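Local coordinates for protein isocitrate dehydrogenase [NAD] subunit 2 (Saccharomyces cerevisiae, PDB 3BLX) that catalyses the NAD-dependent oxidative decarboxylation of isocitrate to 2-oxoglutarate in the citric acid cycle, within an octamer of two subunit types, and also binds mitochondrial mRNA leaders, at residues Lys38-Lys41 with Lys42-Ala46; Thr218-Ile221 with Asp222-Val225; Val241-Asn244 with Leu245-Asp248; Ser344-Thr347 with Glu348-Lys352. All coordinates share one frame; numbering follows the deposited sequence.

In the fold
The four interactions follow one another along the chain and form two pairs on opposite sides of its centre. Interactions 1 and 4 lie on helices 33-45 and 343-352. Their centres are about 10 Å apart, and the two helices pack directly, with I43 against V350. Interactions 2 and 3 have centres about 12 Å apart and touch where I221 meets Y246. Each turns from a strand of the same mixed sheet into a helix, 215-220 into 221-230 and 238-242 into 244-258. These two junctions carry the probable metal ligands D222 and D248, both in contact with subunit 1. Interactions 1 and 4 are packing between two helices far from there, the centres of interactions 1 and 2 being about 41 Å apart.

Interaction 1 (Lys38-Lys41 with Lys42-Ala46); sequences KSVK and KIFSA
Helix 33-45 runs through both segments, and K42 N bonds to K38 O at 3.1 Å while S45 N bonds to K41 O at 2.8 Å. I43 N is shared weakly between S39 O and V40 O, and F44 N weakly between V40 O and K41 O. V40 and F44 lie side by side and point the same way. V40 has CG1 anti to its backbone N (chi1 173°), which sets that methyl over one face of the F44 ring, toward the rim, with CG1 4.1 Å from F44 CD1. The helix belongs to the beta-alpha-beta unit of strand 22-23, helix 33-45 and strand 51-52. Its buried side meets helices 296-309 and 312-326, and the F44 ring also meets that of W53. Replacing F44 by alanine would probably leave V40 CG1 without its ring partner and open a gap toward L306 and I318. I43 CD1 lies 4.1 Å from S39 OG. On the exposed side the ammonium ends of K38 and K42 come close, two like charges with no bond between them. K41 NZ forms a salt bridge with E28.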
ATOM      1  N   LYS B  38      41.409 -38.714 -13.299  1.00 95.51           N
ATOM      2  CA  LYS B  38      42.233 -39.898 -13.077  1.00 84.79           C
ATOM      3  C   LYS B  38      42.251 -40.687 -14.361  1.00 77.90           C
ATOM      4  O   LYS B  38      43.301 -41.126 -14.804  1.00 70.60           O
ATOM      5  CB  LYS B  38      41.668 -40.747 -11.936  1.00 84.62           C
ATOM      6  CG  LYS B  38      42.590 -41.842 -11.404  1.00 66.54           C
ATOM      7  CD  LYS B  38      42.163 -42.226  -9.997  1.00 81.17           C
ATOM      8  CE  LYS B  38      43.066 -43.278  -9.415  1.00 69.30           C
ATOM      9  NZ  LYS B  38      42.543 -44.653  -9.556  1.00 82.52           N
ATOM     10  N   SER B  39      41.072 -40.836 -14.959  1.00 77.40           N
ATOM     11  CA  SER B  39      40.921 -41.568 -16.207  1.00 72.31           C
ATOM     12  C   SER B  39      41.684 -40.949 -17.370  1.00 71.64           C
ATOM     13  O   SER B  39      42.092 -41.649 -18.292  1.00 60.29           O
ATOM     14  CB  SER B  39      39.456 -41.657 -16.595  1.00 61.32           C
ATOM     15  OG  SER B  39      39.372 -41.942 -17.969  1.00 37.32           O
ATOM     16  N   VAL B  40      41.866 -39.635 -17.344  1.00 72.73           N
ATOM     17  CA  VAL B  40      42.563 -38.990 -18.444  1.00 79.45           C
ATOM     18  C   VAL B  40      44.055 -39.240 -18.340  1.00 71.78           C
ATOM     19  O   VAL B  40      44.728 -39.390 -19.342  1.00 74.65           O
ATOM     20  CB  VAL B  40      42.303 -37.483 -18.496  1.00 77.22           C
ATOM     21  CG1 VAL B  40      43.198 -36.827 -19.556  1.00 54.27           C
ATOM     22  CG2 VAL B  40      40.834 -37.219 -18.767  1.00 66.36           C
ATOM     23  N   LYS B  41      44.561 -39.292 -17.116  1.00 78.21           N
ATOM     24  CA  LYS B  41      45.977 -39.519 -16.878  1.00 76.43           C
ATOM     25  C   LYS B  41      46.382 -40.963 -17.230  1.00 84.92           C
ATOM     26  O   LYS B  41      47.450 -41.200 -17.804  1.00 68.14           O
ATOM     27  CB  LYS B  41      46.316 -39.184 -15.420  1.00 75.66           C
ATOM     28  CG  LYS B  41      46.104 -37.720 -15.049  1.00 56.84           C
ATOM     29  CD  LYS B  41      46.263 -37.471 -13.545  1.00 77.42           C
ATOM     30  CE  LYS B  41      46.320 -35.975 -13.250  1.00 84.59           C
ATOM     31  NZ  LYS B  41      46.907 -35.645 -11.930  1.00 65.71           N
ATOM     32  N   LYS B  42      45.513 -41.918 -16.902  1.00 83.35           N
ATOM     33  CA  LYS B  42      45.751 -43.336 -17.180  1.00 73.34           C
ATOM     34  C   LYS B  42      45.737 -43.668 -18.676  1.00 89.02           C
ATOM     35  O   LYS B  42      46.323 -44.663 -19.110  1.00 85.41           O
ATOM     36  CB  LYS B  42      44.717 -44.210 -16.455  1.00 69.51           C
ATOM     37  CG  LYS B  42      44.858 -44.252 -14.932  1.00 95.67           C
ATOM     38  CD  LYS B  42      43.913 -45.286 -14.293  1.00 91.41           C
ATOM     39  CE  LYS B  42      44.096 -45.346 -12.783  1.00 93.44           C
ATOM     40  NZ  LYS B  42      43.214 -46.375 -12.165  1.00 80.76           N
ATOM     41  N   ILE B  43      45.044 -42.843 -19.455  1.00 89.36           N
ATOM     42  CA  ILE B  43      44.956 -43.025 -20.898  1.00 66.97           C
ATOM     43  C   ILE B  43      46.036 -42.207 -21.592  1.00 77.76           C
ATOM     44  O   ILE B  43      46.388 -42.469 -22.734  1.00 74.73           O
ATOM     45  CB  ILE B  43      43.575 -42.613 -21.417  1.00 59.07           C
ATOM     46  CG1 ILE B  43      42.493 -43.464 -20.759  1.00 75.23           C
ATOM     47  CG2 ILE B  43      43.476 -42.765 -22.903  1.00 47.71           C
ATOM     48  CD1 ILE B  43      41.133 -43.324 -21.415  1.00 58.03           C
ATOM     49  N   PHE B  44      46.575 -41.217 -20.893  1.00 80.08           N
ATOM     50  CA  PHE B  44      47.643 -40.397 -21.448  1.00 88.32           C
ATOM     51  C   PHE B  44      48.985 -41.069 -21.176  1.00 98.83           C
ATOM     52  O   PHE B  44      49.922 -40.964 -21.975  1.00 92.84           O
ATOM     53  CB  PHE B  44      47.600 -38.967 -20.875  1.00 94.91           C
ATOM     54  CG  PHE B  44      46.932 -37.953 -21.790  1.00 84.16           C
ATOM     55  CD1 PHE B  44      45.729 -38.238 -22.419  1.00 77.88           C
ATOM     56  CD2 PHE B  44      47.504 -36.710 -22.007  1.00 86.13           C
ATOM     57  CE1 PHE B  44      45.123 -37.313 -23.251  1.00 46.26           C
ATOM     58  CE2 PHE B  44      46.894 -35.785 -22.838  1.00 63.77           C
ATOM     59  CZ  PHE B  44      45.707 -36.095 -23.459  1.00 53.34           C
ATOM     60  N   SER B  45      49.066 -41.772 -20.049  1.00103.85           N
ATOM     61  CA  SER B  45      50.253 -42.557 -19.719  1.00103.96           C
ATOM     62  C   SER B  45      50.287 -43.824 -20.578  1.00 99.78           C
ATOM     63  O   SER B  45      51.315 -44.153 -21.173  1.00 94.92           O
ATOM     64  CB  SER B  45      50.281 -42.912 -18.226  1.00 88.54           C
ATOM     65  OG  SER B  45      51.551 -43.414 -17.829  1.00100.13           O
ATOM     66  N   ALA B  46      49.148 -44.510 -20.658  1.00 93.24           N
ATOM     67  CA  ALA B  46      49.022 -45.751 -21.428  1.00 75.35           C
ATOM     68  C   ALA B  46      49.217 -45.605 -22.939  1.00 87.12           C
ATOM     69  O   ALA B  46      49.470 -46.592 -23.625  1.00113.41           O
ATOM     70  CB  ALA B  46      47.685 -46.423 -21.138  1.00 79.14           C
TER

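Interaction 2 (Thr218-Ile221 with Asp222-Val225); sequences TELI and DNSV
Strand 215-220 passes straight into helix 221-230, with L220 at the N-cap position and its carbonyl receiving the first turn. S224 N bonds to L220 O at 3.0 Å and is almost straight, with an N-H...O angle of 174°. V225 N bonds to I221 O at 3.1 Å. L220 O takes two further, weak bonds, from N223 N and from S224 OG. The hydroxyl reaches it because S224 OG stands beside its own backbone N, anti to the carbonyl carbon (chi1 -60°), and this turns it back toward the helix start and the L220 carbonyl. L220 O thus has one sound bond, from S224 N, and two weak ones. This is a strand-to-helix junction at an outermost strand of the sheet within the chain, and it places D222 in what is probably the active site, close to K189. D222 probably binds the substrate and the magnesium or manganese ion. Its OD1 makes a long, weak ion pair with K189, and its OD2 a weak hydrogen bond with T241 of the neighbouring subunit 1. D222 OD1 also lies 3.5 Å from I221 CG2, where the two side chains cross at about a right angle. On the buried side I221 CG1 is 4.2 Å from V225 CG1, and L250 packs on both residues. E219 reaches over the first turn, its CG 3.5 Å from S224 OG. OE1 of E219 bonds to Y235 OH, and OE2 forms a salt bridge with K227.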
ATOM      1  N   THR B 218      26.616 -15.376 -44.756  1.00 53.01           N
ATOM      2  CA  THR B 218      25.935 -14.841 -43.577  1.00 31.87           C
ATOM      3  C   THR B 218      24.537 -15.437 -43.480  1.00 38.00           C
ATOM      4  O   THR B 218      23.896 -15.698 -44.508  1.00 44.43           O
ATOM      5  CB  THR B 218      25.847 -13.294 -43.592  1.00 49.73           C
ATOM      6  OG1 THR B 218      24.987 -12.860 -44.656  1.00 48.88           O
ATOM      7  CG2 THR B 218      27.241 -12.664 -43.728  1.00 31.52           C
ATOM      8  N   GLU B 219      24.058 -15.659 -42.257  1.00 33.76           N
ATOM      9  CA  GLU B 219      22.730 -16.242 -42.104  1.00 40.08           C
ATOM     10  C   GLU B 219      21.963 -15.682 -40.899  1.00 30.34           C
ATOM     11  O   GLU B 219      22.562 -15.477 -39.845  1.00 32.12           O
ATOM     12  CB  GLU B 219      22.871 -17.757 -42.009  1.00 29.06           C
ATOM     13  CG  GLU B 219      21.680 -18.529 -42.537  1.00 51.50           C
ATOM     14  CD  GLU B 219      22.044 -19.974 -42.859  1.00 87.51           C
ATOM     15  OE1 GLU B 219      23.074 -20.475 -42.344  1.00 65.47           O
ATOM     16  OE2 GLU B 219      21.301 -20.610 -43.637  1.00105.43           O
ATOM     17  N   LEU B 220      20.660 -15.435 -41.060  1.00 25.63           N
ATOM     18  CA  LEU B 220      19.826 -14.956 -39.956  1.00 31.48           C
ATOM     19  C   LEU B 220      19.756 -16.066 -38.947  1.00 33.67           C
ATOM     20  O   LEU B 220      19.589 -17.212 -39.328  1.00 29.82           O
ATOM     21  CB  LEU B 220      18.406 -14.604 -40.410  1.00 29.04           C
ATOM     22  CG  LEU B 220      18.136 -13.243 -41.052  1.00 47.57           C
ATOM     23  CD1 LEU B 220      16.629 -12.982 -41.155  1.00 44.50           C
ATOM     24  CD2 LEU B 220      18.837 -12.124 -40.282  1.00 42.42           C
ATOM     25  N   ILE B 221      19.883 -15.736 -37.671  1.00 25.29           N
ATOM     26  CA  ILE B 221      19.844 -16.770 -36.659  1.00 36.91           C
ATOM     27  C   ILE B 221      18.527 -17.546 -36.756  1.00 30.58           C
ATOM     28  O   ILE B 221      18.529 -18.744 -36.582  1.00 24.23           O
ATOM     29  CB  ILE B 221      20.060 -16.212 -35.262  1.00 37.42           C
ATOM     30  CG1 ILE B 221      20.285 -17.357 -34.282  1.00 32.02           C
ATOM     31  CG2 ILE B 221      18.881 -15.367 -34.868  1.00 37.99           C
ATOM     32  CD1 ILE B 221      20.326 -16.960 -32.865  1.00 33.27           C
ATOM     33  N   ASP B 222      17.428 -16.877 -37.097  1.00 32.90           N
ATOM     34  CA  ASP B 222      16.149 -17.566 -37.343  1.00 34.04           C
ATOM     35  C   ASP B 222      16.310 -18.711 -38.345  1.00 37.16           C
ATOM     36  O   ASP B 222      15.827 -19.810 -38.116  1.00 41.76           O
ATOM     37  CB  ASP B 222      15.084 -16.631 -37.922  1.00 43.51           C
ATOM     38  CG  ASP B 222      14.870 -15.370 -37.109  1.00 71.38           C
ATOM     39  OD1 ASP B 222      15.855 -14.797 -36.603  1.00 83.49           O
ATOM     40  OD2 ASP B 222      13.701 -14.934 -37.009  1.00 69.06           O
ATOM     41  N   ASN B 223      16.961 -18.441 -39.474  1.00 34.03           N
ATOM     42  CA  ASN B 223      17.066 -19.433 -40.537  1.00 36.21           C
ATOM     43  C   ASN B 223      18.003 -20.567 -40.135  1.00 37.57           C
ATOM     44  O   ASN B 223      17.722 -21.747 -40.342  1.00 35.90           O
ATOM     45  CB  ASN B 223      17.523 -18.789 -41.852  1.00 39.81           C
ATOM     46  CG  ASN B 223      16.537 -17.747 -42.375  1.00 55.11           C
ATOM     47  OD1 ASN B 223      15.321 -17.847 -42.169  1.00 62.09           O
ATOM     48  ND2 ASN B 223      17.064 -16.738 -43.068  1.00 55.81           N
ATOM     49  N   SER B 224      19.121 -20.201 -39.543  1.00 27.31           N
ATOM     50  CA  SER B 224      20.069 -21.181 -39.076  1.00 27.11           C
ATOM     51  C   SER B 224      19.426 -22.201 -38.175  1.00 40.03           C
ATOM     52  O   SER B 224      19.679 -23.382 -38.348  1.00 47.40           O
ATOM     53  CB  SER B 224      21.209 -20.518 -38.327  1.00 34.95           C
ATOM     54  OG  SER B 224      21.896 -19.609 -39.164  1.00 56.25           O
ATOM     55  N   VAL B 225      18.610 -21.787 -37.203  1.00 25.64           N
ATOM     56  CA  VAL B 225      18.055 -22.812 -36.337  1.00 27.57           C
ATOM     57  C   VAL B 225      17.030 -23.658 -37.059  1.00 30.33           C
ATOM     58  O   VAL B 225      16.932 -24.846 -36.786  1.00 51.11           O
ATOM     59  CB  VAL B 225      17.613 -22.362 -34.888  1.00 35.73           C
ATOM     60  CG1 VAL B 225      18.249 -21.037 -34.476  1.00 29.10           C
ATOM     61  CG2 VAL B 225      16.120 -22.370 -34.712  1.00 25.66           C
TER

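Interaction 3 (Val241-Asn244 with Leu245-Asp248); sequences VCPN and LYGD
G247 N donates to N244 O at 3.2 Å, a bond between residues three apart that closes the turn at the start of helix 244-258. The donor stands well above the carbonyl plane, 68° out of it, and the N-H...O angle is only 139°. One residue back, Y246 N makes a weak bond to P243 O at 3.4 Å. This is a strand-to-helix junction: strand 238-242 passes through C242 and P243 into the first turn of the helix. The Y246 ring meets the incoming chain with its edge. P243 CD lies near the ring plane, 3.8 Å from Y246 CD2, and C242 CB approaches the same edge from farther off. L245 CB sits over the centre of one ring face. C242 has SG between its backbone N and carbonyl carbon (chi1 62°), and this brings the sulfur 3.7 Å from G247 CA. D248 follows directly and probably binds the metal; its OD2 forms a salt bridge with K183 of the neighbouring subunit 1 and a weak hydrogen bond with Y142. The N244 amide is held by strands 130-136 and 140-148: ND2 bonds to E136 O, and OD1 weakly to E141 N. Strand 238-242 lies between strands 130-136 and 183-188 in the sheet, and helix 195-208 packs on P243.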
ATOM      1  N   VAL B 241      30.404 -18.684 -36.757  1.00 20.38           N
ATOM      2  CA  VAL B 241      30.673 -17.723 -35.681  1.00 33.09           C
ATOM      3  C   VAL B 241      29.461 -16.869 -35.316  1.00 25.47           C
ATOM      4  O   VAL B 241      28.657 -16.524 -36.154  1.00 24.11           O
ATOM      5  CB  VAL B 241      31.762 -16.743 -36.033  1.00 21.60           C
ATOM      6  CG1 VAL B 241      33.013 -17.082 -35.327  1.00 24.89           C
ATOM      7  CG2 VAL B 241      31.903 -16.647 -37.522  1.00 16.69           C
ATOM      8  N   CYS B 242      29.360 -16.476 -34.060  1.00 42.69           N
ATOM      9  CA  CYS B 242      28.300 -15.542 -33.678  1.00 40.90           C
ATOM     10  C   CYS B 242      28.757 -14.632 -32.571  1.00 31.79           C
ATOM     11  O   CYS B 242      29.744 -14.932 -31.871  1.00 28.82           O
ATOM     12  CB  CYS B 242      27.056 -16.296 -33.246  1.00 36.83           C
ATOM     13  SG  CYS B 242      27.331 -17.337 -31.810  1.00 35.78           S
ATOM     14  N   PRO B 243      28.055 -13.499 -32.405  1.00 47.26           N
ATOM     15  CA  PRO B 243      28.343 -12.578 -31.294  1.00 46.18           C
ATOM     16  C   PRO B 243      27.990 -13.246 -29.971  1.00 34.18           C
ATOM     17  O   PRO B 243      27.225 -14.218 -29.957  1.00 29.48           O
ATOM     18  CB  PRO B 243      27.422 -11.389 -31.559  1.00 39.34           C
ATOM     19  CG  PRO B 243      26.945 -11.538 -32.973  1.00 40.80           C
ATOM     20  CD  PRO B 243      26.971 -13.006 -33.272  1.00 43.75           C
ATOM     21  N   ASN B 244      28.557 -12.756 -28.875  1.00 33.65           N
ATOM     22  CA  ASN B 244      28.361 -13.406 -27.576  1.00 41.78           C
ATOM     23  C   ASN B 244      26.880 -13.645 -27.201  1.00 52.84           C
ATOM     24  O   ASN B 244      26.558 -14.645 -26.554  1.00 42.13           O
ATOM     25  CB  ASN B 244      29.097 -12.624 -26.480  1.00 46.07           C
ATOM     26  CG  ASN B 244      28.736 -13.095 -25.087  1.00 61.81           C
ATOM     27  OD1 ASN B 244      28.001 -12.412 -24.372  1.00 84.40           O
ATOM     28  ND2 ASN B 244      29.231 -14.271 -24.698  1.00 41.25           N
ATOM     29  N   LEU B 245      26.001 -12.734 -27.634  1.00 39.44           N
ATOM     30  CA  LEU B 245      24.562 -12.787 -27.381  1.00 49.88           C
ATOM     31  C   LEU B 245      23.849 -14.139 -27.599  1.00 49.11           C
ATOM     32  O   LEU B 245      23.089 -14.604 -26.747  1.00 57.93           O
ATOM     33  CB  LEU B 245      23.868 -11.698 -28.199  1.00 50.55           C
ATOM     34  CG  LEU B 245      22.548 -11.224 -27.575  1.00 84.78           C
ATOM     35  CD1 LEU B 245      22.807 -10.295 -26.386  1.00 80.99           C
ATOM     36  CD2 LEU B 245      21.641 -10.545 -28.593  1.00 76.88           C
ATOM     37  N   TYR B 246      24.086 -14.760 -28.746  1.00 57.76           N
ATOM     38  CA  TYR B 246      23.385 -15.980 -29.098  1.00 54.38           C
ATOM     39  C   TYR B 246      24.261 -17.207 -28.890  1.00 55.98           C
ATOM     40  O   TYR B 246      23.811 -18.335 -29.074  1.00 51.36           O
ATOM     41  CB  TYR B 246      22.962 -15.941 -30.563  1.00 65.54           C
ATOM     42  CG  TYR B 246      22.623 -14.573 -31.083  1.00 64.64           C
ATOM     43  CD1 TYR B 246      21.445 -13.948 -30.712  1.00 55.90           C
ATOM     44  CD2 TYR B 246      23.474 -13.916 -31.971  1.00 68.79           C
ATOM     45  CE1 TYR B 246      21.130 -12.694 -31.191  1.00 84.73           C
ATOM     46  CE2 TYR B 246      23.171 -12.656 -32.458  1.00 61.01           C
ATOM     47  CZ  TYR B 246      21.998 -12.052 -32.061  1.00 82.08           C
ATOM     48  OH  TYR B 246      21.678 -10.801 -32.535  1.00 84.62           O
ATOM     49  N   GLY B 247      25.516 -16.991 -28.524  1.00 52.54           N
ATOM     50  CA  GLY B 247      26.449 -18.093 -28.346  1.00 44.74           C
ATOM     51  C   GLY B 247      25.999 -19.182 -27.390  1.00 47.55           C
ATOM     52  O   GLY B 247      26.072 -20.356 -27.731  1.00 37.39           O
ATOM     53  N   ASP B 248      25.561 -18.782 -26.196  1.00 55.08           N
ATOM     54  CA  ASP B 248      25.042 -19.692 -25.174  1.00 36.57           C
ATOM     55  C   ASP B 248      23.955 -20.608 -25.737  1.00 33.35           C
ATOM     56  O   ASP B 248      24.030 -21.818 -25.604  1.00 41.07           O
ATOM     57  CB  ASP B 248      24.470 -18.887 -23.988  1.00 69.27           C
ATOM     58  CG  ASP B 248      25.432 -18.804 -22.784  1.00 95.92           C
ATOM     59  OD1 ASP B 248      26.342 -19.659 -22.662  1.00105.63           O
ATOM     60  OD2 ASP B 248      25.255 -17.889 -21.938  1.00 83.56           O
TER

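Interaction 4 (Ser344-Thr347 with Glu348-Lys352); sequences SSFT and EAVIK
V350 CG2 meets the F346 ring obliquely, 3.7 Å from F346 CE2. I326 of helix 312-326 touches both residues and continues this apolar patch. E348 CG stands between its backbone N and carbonyl carbon (chi1 46°), and this sets CG 3.5 Å from S344 O; the chain is extended beyond it. T347 OG1 donates to S344 O at 2.8 Å, a threonine hydroxyl turned back to the carbonyl one turn earlier in helix 343-352. The donor is tilted 21° from the carbonyl plane. E348 N also bonds to S344 O, but weakly at 3.5 Å. A valine in place of T347 has no hydroxyl, and S344 O would probably be left with the weak bond from E348 N. T347 CG2 packs on S39 of helix 33-45, so this face of the residue joins the two helices. Backbone bonds continue from A349 N to S345 O at 3.2 Å, from V350 N to F346 O at 3.0 Å and from I351 N to T347 O at 3.1 Å. At the start of the helix, S345 OG bonds to T342 N and S344 OG to D291.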
ATOM      1  N   SER B 344      35.848 -46.940 -14.239  1.00 82.14           N
ATOM      2  CA  SER B 344      37.081 -47.732 -14.274  1.00 77.67           C
ATOM      3  C   SER B 344      37.096 -48.712 -15.440  1.00 82.61           C
ATOM      4  O   SER B 344      38.077 -48.799 -16.182  1.00 71.27           O
ATOM      5  CB  SER B 344      37.262 -48.520 -12.982  1.00 76.40           C
ATOM      6  OG  SER B 344      37.360 -47.655 -11.874  1.00101.61           O
ATOM      7  N   SER B 345      36.013 -49.465 -15.593  1.00 73.87           N
ATOM      8  CA  SER B 345      35.937 -50.447 -16.657  1.00 64.44           C
ATOM      9  C   SER B 345      35.985 -49.781 -18.026  1.00 73.10           C
ATOM     10  O   SER B 345      36.477 -50.353 -18.983  1.00 78.04           O
ATOM     11  CB  SER B 345      34.674 -51.280 -16.511  1.00 60.06           C
ATOM     12  OG  SER B 345      33.578 -50.650 -17.120  1.00 67.30           O
ATOM     13  N   PHE B 346      35.473 -48.562 -18.109  1.00 85.41           N
ATOM     14  CA  PHE B 346      35.504 -47.786 -19.343  1.00 74.92           C
ATOM     15  C   PHE B 346      36.935 -47.374 -19.682  1.00 77.38           C
ATOM     16  O   PHE B 346      37.364 -47.506 -20.824  1.00 76.90           O
ATOM     17  CB  PHE B 346      34.605 -46.547 -19.207  1.00 89.10           C
ATOM     18  CG  PHE B 346      34.408 -45.767 -20.489  1.00 85.03           C
ATOM     19  CD1 PHE B 346      33.254 -45.925 -21.238  1.00 93.10           C
ATOM     20  CD2 PHE B 346      35.356 -44.847 -20.919  1.00 68.97           C
ATOM     21  CE1 PHE B 346      33.062 -45.204 -22.404  1.00 80.70           C
ATOM     22  CE2 PHE B 346      35.169 -44.120 -22.082  1.00 64.27           C
ATOM     23  CZ  PHE B 346      34.024 -44.300 -22.827  1.00 70.10           C
ATOM     24  N   THR B 347      37.677 -46.884 -18.694  1.00 77.90           N
ATOM     25  CA  THR B 347      39.007 -46.335 -18.961  1.00 86.92           C
ATOM     26  C   THR B 347      39.942 -47.347 -19.618  1.00 89.09           C
ATOM     27  O   THR B 347      40.661 -47.009 -20.553  1.00 85.70           O
ATOM     28  CB  THR B 347      39.676 -45.734 -17.698  1.00 75.29           C
ATOM     29  OG1 THR B 347      39.957 -46.770 -16.750  1.00107.68           O
ATOM     30  CG2 THR B 347      38.770 -44.734 -17.059  1.00 65.27           C
ATOM     31  N   GLU B 348      39.931 -48.587 -19.136  1.00 98.59           N
ATOM     32  CA  GLU B 348      40.827 -49.606 -19.686  1.00 95.33           C
ATOM     33  C   GLU B 348      40.218 -50.243 -20.925  1.00 96.62           C
ATOM     34  O   GLU B 348      40.941 -50.696 -21.800  1.00 77.15           O
ATOM     35  CB  GLU B 348      41.205 -50.650 -18.629  1.00 90.60           C
ATOM     36  CG  GLU B 348      40.018 -51.161 -17.819  1.00115.21           C
ATOM     37  CD  GLU B 348      40.422 -51.656 -16.439  1.00127.39           C
ATOM     38  OE1 GLU B 348      39.547 -52.176 -15.701  1.00113.15           O
ATOM     39  OE2 GLU B 348      41.615 -51.513 -16.098  1.00122.96           O
ATOM     40  N   ALA B 349      38.887 -50.248 -21.013  1.00 95.93           N
ATOM     41  CA  ALA B 349      38.208 -50.679 -22.235  1.00 84.57           C
ATOM     42  C   ALA B 349      38.672 -49.827 -23.395  1.00 78.16           C
ATOM     43  O   ALA B 349      38.722 -50.282 -24.532  1.00 76.90           O
ATOM     44  CB  ALA B 349      36.703 -50.588 -22.081  1.00 73.66           C
ATOM     45  N   VAL B 350      39.021 -48.582 -23.090  1.00 83.33           N
ATOM     46  CA  VAL B 350      39.555 -47.647 -24.070  1.00 79.63           C
ATOM     47  C   VAL B 350      41.028 -47.914 -24.278  1.00 71.19           C
ATOM     48  O   VAL B 350      41.516 -47.853 -25.399  1.00 72.01           O
ATOM     49  CB  VAL B 350      39.333 -46.167 -23.616  1.00 94.07           C
ATOM     50  CG1 VAL B 350      40.351 -45.208 -24.261  1.00 59.20           C
ATOM     51  CG2 VAL B 350      37.906 -45.720 -23.902  1.00 70.97           C
ATOM     52  N   ILE B 351      41.747 -48.209 -23.198  1.00 90.93           N
ATOM     53  CA  ILE B 351      43.175 -48.516 -23.304  1.00 97.31           C
ATOM     54  C   ILE B 351      43.378 -49.784 -24.142  1.00 96.36           C
ATOM     55  O   ILE B 351      44.437 -49.976 -24.749  1.00 71.50           O
ATOM     56  CB  ILE B 351      43.855 -48.682 -21.915  1.00 97.13           C
ATOM     57  CG1 ILE B 351      43.527 -47.506 -20.992  1.00 91.07           C
ATOM     58  CG2 ILE B 351      45.367 -48.812 -22.068  1.00 84.68           C
ATOM     59  CD1 ILE B 351      44.106 -47.636 -19.593  1.00 80.95           C
ATOM     60  N   LYS B 352      42.347 -50.638 -24.170  1.00102.31           N
ATOM     61  CA  LYS B 352      42.338 -51.862 -24.980  1.00 93.99           C
ATOM     62  C   LYS B 352      42.593 -51.539 -26.448  1.00 98.85           C
ATOM     63  O   LYS B 352      43.595 -51.963 -27.025  1.00 91.56           O
ATOM     64  CB  LYS B 352      40.999 -52.610 -24.856  1.00 90.96           C
ATOM     65  CG  LYS B 352      40.771 -53.338 -23.531  1.00106.06           C
ATOM     66  CD  LYS B 352      41.925 -54.278 -23.193  1.00110.46           C
ATOM     67  CE  LYS B 352      41.739 -54.922 -21.819  1.00115.30           C
ATOM     68  NZ  LYS B 352      42.904 -55.784 -21.446  1.00111.26           N
TER